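Local coordinates for DR2417 (Deinococcus radiodurans, PDB 4XWW), which probably acts as a 5'-3' exoribonuclease, and possibly an endonuclease, in RNA maturation and decay, with two zinc ions in a metallo-beta-lactamase active site, at residues K177-V182 against T219-E224; D201-L206 against N392-K397. One frame throughout, in Å; residues are numbered along the deposited sequence.

In the fold
Segments 177-182, 201-206 and 219-224 lie on one run of chain through the metallo-beta-lactamase region; interaction 2 draws its second segment, 392-397, from much later, so the segments of the two contacts alternate in sequence. Interaction 1 is partly buried and polar: charged and hydroxyl groups tie a loop to the start of helix 222-234, about 7 Å, nearest atom to nearest atom, from the bound RNA. Interaction 2 is buried and mainly apolar, and joins the starts of two neighbouring parallel strands, 205-209 and 398-402, about 18 Å from the RNA by the same measure. Helix 384-394 bridges them: Glu-386 accepts bonds from Ile-178 and Thr-219, and the helix ends in interaction 2.

Interaction 1. Residues K177-V182 against T219-E224; sequences KIDPDV and TPSEAE
Asp-179 receives the start of helix 222-234 with both carboxylate oxygens: Ser-221 OG donates to Asp-179 OD1 at 2.6 Å, and Glu-222 N to Asp-179 OD2 at 2.8 Å, nearly straight at 173°. Ser-221 is the N-cap of this helix; its OG, turned from its own amide (chi1 176°), also accepts the capping bond from Ala-223 N at 3.1 Å. Both bonds to Asp-179 use syn lone pairs, so the carboxylate spans hydroxyl and amide like a fork. Aspartate suits the place because its two oxygens can each serve the cap and still accept a second donor, and its negative charge would be stabilised by the helix N-terminus. Each oxygen takes a second donor tilted out of the carboxylate plane, Asp-181 N on one face and Lys-177 NZ on the other. The first closes an Asx turn; Lys-177 NZ forms a salt bridge with Asp-179 OD2 at 2.9 Å.

The long Lys-177 chain bends at chi3 (-62°), and NZ donates to Pro-220 O at 2.8 Å, in the carbonyl plane. The Lys-177 and Thr-219 side chains cross at about a right angle, with Lys-177 CE 3.9 Å from Thr-219 CG2. A water links NZ to Glu-222 OE2; Glu-222 OE1 makes a salt bridge to Arg-251.

Further out, Thr-219 OG1 bonds the carbonyl of His-381, itself among the predicted substrate-binding residues, and Thr-152 OG1 bonds Asp-179 N.

Interaction 2. Residues D201-L206 against N392-K397; sequences DGVLLL and NLTRPK
Val-203 O accepts the one direct hydrogen bond of this contact, from Lys-397 N at 3.2 Å, in the carbonyl plane. The same oxygen meets Pro-396 CA in a CA-H...O contact of 3.4 Å. The contact joins the approach to strand 205-209 to the turn that leads from helix 384-394 into strand 398-402; the strands are parallel neighbours in the mixed sheet, and Leu-204 and Leu-206 carry the pairing on through backbone bonds to Phe-398.

Apolar packing centres on Pro-396. Leu-206 lies obliquely against its ring, CB to CB at 3.6 Å, and Val-203 runs alongside, pointing the same way, with CG1 4.1 Å from Pro-396 CB. With CG1 anti to the backbone N (chi1 173°), Val-203 has its other branch, CG2, for Thr-394 CB at 4.0 Å. The Leu-206 and Thr-394 side chains cross at about a right angle, CD2 of Leu-206 lying 3.8 Å from OG1 of Thr-394, whose hydroxyl bonds back to Ile-390 O within the helix. Leu-204 CD1 touches Lys-397 CD, the two side chains crossing at a slant, and the extended lysine carries NZ on to Pro-439 O and Asp-440.

One water completes the polar set, accepting from Val-203 N and donating to Thr-394 O, each at 2.9 Å. A proline, with no amide hydrogen, offers a compact apolar ring here, so apolar packing around the ring adds to a backbone bond, while a water takes up the carbonyl of Thr-394 at the helix end and the amide of Val-203.

Interaction 1. Residues K177-V182 against T219-E224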
# COMPACT_ATOMS: atom_id res chain seq x y z
N LYS A 177 9.85 -22.67 7.28
CA LYS A 177 11.18 -22.34 6.77
C LYS A 177 12.09 -23.48 7.22
O LYS A 177 11.65 -24.35 7.99
CB LYS A 177 11.68 -21.01 7.34
CG LYS A 177 11.86 -21.10 8.87
CD LYS A 177 12.26 -19.78 9.53
CE LYS A 177 13.59 -19.28 9.03
NZ LYS A 177 14.16 -18.28 10.04
N ILE A 178 13.33 -23.52 6.75
CA ILE A 178 14.26 -24.51 7.30
C ILE A 178 15.32 -23.76 8.08
O ILE A 178 16.38 -23.42 7.56
CB ILE A 178 14.91 -25.40 6.22
CG1 ILE A 178 13.82 -25.99 5.33
CG2 ILE A 178 15.70 -26.57 6.90
CD1 ILE A 178 14.33 -26.82 4.15
N ASP A 179 15.02 -23.52 9.35
CA ASP A 179 15.95 -22.80 10.22
C ASP A 179 16.84 -23.78 10.97
O ASP A 179 16.35 -24.60 11.75
CB ASP A 179 15.18 -21.92 11.20
CG ASP A 179 16.06 -20.83 11.81
OD1 ASP A 179 17.27 -21.05 12.00
OD2 ASP A 179 15.52 -19.74 12.10
N PRO A 180 18.15 -23.69 10.74
CA PRO A 180 19.04 -24.65 11.42
C PRO A 180 19.17 -24.41 12.93
O PRO A 180 19.63 -25.30 13.64
CB PRO A 180 20.39 -24.45 10.71
CG PRO A 180 20.30 -23.16 10.01
CD PRO A 180 18.85 -22.90 9.71
N ASP A 181 18.77 -23.23 13.40
CA ASP A 181 18.88 -22.91 14.82
C ASP A 181 18.02 -21.69 15.15
O ASP A 181 18.41 -20.57 14.86
CB ASP A 181 20.34 -22.66 15.21
CG ASP A 181 20.51 -22.30 16.68
OD1 ASP A 181 19.54 -22.48 17.47
OD2 ASP A 181 21.62 -21.86 17.04
N VAL A 182 16.86 -21.91 15.75
CA VAL A 182 15.99 -20.77 16.08
C VAL A 182 16.54 -20.00 17.28
O VAL A 182 16.07 -18.91 17.58
CB VAL A 182 14.54 -21.20 16.35
CG1 VAL A 182 13.89 -21.66 15.04
CG2 VAL A 182 14.47 -22.31 17.39
N THR A 219 16.25 -18.30 3.59
CA THR A 219 15.76 -17.32 4.57
C THR A 219 16.75 -17.28 5.73
O THR A 219 17.26 -18.32 6.14
CB THR A 219 14.34 -17.68 5.05
OG1 THR A 219 13.44 -17.66 3.94
CG2 THR A 219 13.84 -16.71 6.12
N PRO A 220 17.04 -16.08 6.27
CA PRO A 220 18.00 -16.04 7.38
C PRO A 220 17.50 -16.74 8.63
O PRO A 220 16.29 -16.84 8.82
CB PRO A 220 18.17 -14.53 7.66
CG PRO A 220 17.72 -13.87 6.40
CD PRO A 220 16.66 -14.73 5.81
N SER A 221 18.43 -17.21 9.45
CA SER A 221 18.15 -17.90 10.71
C SER A 221 17.78 -16.94 11.85
O SER A 221 18.35 -15.84 11.94
CB SER A 221 19.37 -18.71 11.13
OG SER A 221 19.18 -19.30 12.39
N GLU A 222 16.88 -17.37 12.74
CA GLU A 222 16.61 -16.57 13.93
C GLU A 222 17.86 -16.40 14.80
O GLU A 222 17.98 -15.41 15.53
CB GLU A 222 15.47 -17.15 14.76
CG GLU A 222 14.10 -16.96 14.13
CD GLU A 222 13.66 -15.50 14.04
OE1 GLU A 222 14.02 -14.69 14.92
OE2 GLU A 222 12.93 -15.16 13.08
N ALA A 223 18.81 -17.32 14.70
CA ALA A 223 20.01 -17.17 15.52
C ALA A 223 20.83 -15.97 15.03
O ALA A 223 21.42 -15.25 15.83
CB ALA A 223 20.84 -18.46 15.54
N GLU A 224 20.85 -15.75 13.72
CA GLU A 224 21.56 -14.61 13.16
C GLU A 224 20.86 -13.30 13.53
O GLU A 224 21.51 -12.32 13.89
CB GLU A 224 21.67 -14.71 11.64
CG GLU A 224 22.54 -13.59 11.07
CD GLU A 224 22.24 -13.28 9.62
OE1 GLU A 224 21.78 -14.18 8.89
OE2 GLU A 224 22.49 -12.13 9.21
O HOH W 1 12.13 -16.75 11.20
O HOH W 2 17.13 -20.16 8.38

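Interaction 2. Residues D201-L206 against N392-K397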
# COMPACT_ATOMS: atom_id res chain seq x y z
N ASP A 201 9.85 -43.74 0.94
CA ASP A 201 8.63 -44.53 1.04
C ASP A 201 7.75 -44.32 -0.18
O ASP A 201 7.07 -45.25 -0.64
CB ASP A 201 7.84 -44.16 2.30
CG ASP A 201 8.48 -44.70 3.57
OD1 ASP A 201 9.27 -45.65 3.48
OD2 ASP A 201 8.17 -44.16 4.66
N GLY A 202 7.77 -43.08 -0.67
CA GLY A 202 6.97 -42.64 -1.80
C GLY A 202 6.01 -41.54 -1.37
O GLY A 202 5.17 -41.77 -0.50
N VAL A 203 6.15 -40.34 -1.92
CA VAL A 203 5.17 -39.28 -1.73
C VAL A 203 4.35 -39.15 -3.03
O VAL A 203 4.90 -38.81 -4.08
CB VAL A 203 5.85 -37.93 -1.38
CG1 VAL A 203 4.82 -36.77 -1.36
CG2 VAL A 203 6.60 -38.03 -0.05
N LEU A 204 3.06 -39.45 -2.97
CA LEU A 204 2.19 -39.27 -4.14
C LEU A 204 1.94 -37.80 -4.46
O LEU A 204 2.02 -37.36 -5.62
CB LEU A 204 0.85 -39.98 -3.93
CG LEU A 204 -0.15 -39.87 -5.08
CD1 LEU A 204 0.40 -40.53 -6.34
CD2 LEU A 204 -1.45 -40.53 -4.69
N LEU A 205 1.62 -37.03 -3.43
CA LEU A 205 1.32 -35.62 -3.60
C LEU A 205 2.06 -34.79 -2.56
O LEU A 205 1.99 -35.07 -1.37
CB LEU A 205 -0.18 -35.36 -3.49
CG LEU A 205 -0.60 -33.89 -3.45
CD1 LEU A 205 -0.30 -33.23 -4.79
CD2 LEU A 205 -2.08 -33.82 -3.13
N LEU A 206 2.76 -33.76 -3.03
CA LEU A 206 3.33 -32.77 -2.13
C LEU A 206 2.50 -31.47 -2.16
O LEU A 206 2.15 -30.96 -3.24
CB LEU A 206 4.78 -32.46 -2.52
CG LEU A 206 5.41 -31.25 -1.80
CD1 LEU A 206 5.66 -31.58 -0.31
CD2 LEU A 206 6.71 -30.84 -2.48
N ASN A 392 13.30 -31.79 -3.50
CA ASN A 392 14.32 -32.80 -3.79
C ASN A 392 14.26 -34.00 -2.84
O ASN A 392 14.53 -35.13 -3.23
CB ASN A 392 15.73 -32.19 -3.73
CG ASN A 392 16.06 -31.31 -4.94
OD1 ASN A 392 15.53 -31.51 -6.04
ND2 ASN A 392 16.93 -30.33 -4.74
N LEU A 393 13.91 -33.74 -1.58
CA LEU A 393 13.84 -34.80 -0.58
C LEU A 393 12.60 -35.68 -0.76
O LEU A 393 12.66 -36.89 -0.54
CB LEU A 393 13.85 -34.18 0.82
CG LEU A 393 15.19 -33.68 1.35
CD1 LEU A 393 14.99 -33.05 2.71
CD2 LEU A 393 16.20 -34.86 1.47
N THR A 394 11.48 -35.06 -1.13
CA THR A 394 10.22 -35.79 -1.23
C THR A 394 10.01 -36.46 -2.59
O THR A 394 9.30 -37.47 -2.68
CB THR A 394 9.01 -34.90 -0.94
OG1 THR A 394 9.09 -33.72 -1.75
CG2 THR A 394 8.99 -34.51 0.52
N ARG A 395 10.63 -35.91 -3.64
CA ARG A 395 10.53 -36.51 -4.97
C ARG A 395 9.08 -36.87 -5.34
O ARG A 395 8.79 -38.02 -5.69
CB ARG A 395 11.40 -37.77 -5.07
CG ARG A 395 12.88 -37.48 -5.32
CD ARG A 395 13.78 -38.30 -4.40
NE ARG A 395 13.54 -39.74 -4.49
CZ ARG A 395 13.80 -40.59 -3.50
NH1 ARG A 395 14.30 -40.15 -2.36
NH2 ARG A 395 13.56 -41.89 -3.66
N PRO A 396 8.16 -35.90 -5.23
CA PRO A 396 6.74 -36.24 -5.33
C PRO A 396 6.29 -36.52 -6.76
O PRO A 396 6.82 -35.95 -7.71
CB PRO A 396 6.05 -34.98 -4.79
CG PRO A 396 6.95 -33.90 -5.27
CD PRO A 396 8.35 -34.44 -5.13
N LYS A 397 5.30 -37.39 -6.91
CA LYS A 397 4.75 -37.63 -8.23
C LYS A 397 3.94 -36.41 -8.66
O LYS A 397 4.04 -35.97 -9.80
CB LYS A 397 3.89 -38.89 -8.25
CG LYS A 397 3.37 -39.24 -9.65
CD LYS A 397 2.83 -40.69 -9.68
CE LYS A 397 2.46 -41.11 -11.11
NZ LYS A 397 1.77 -42.43 -11.18
O HOH W 3 8.71 -40.21 -3.35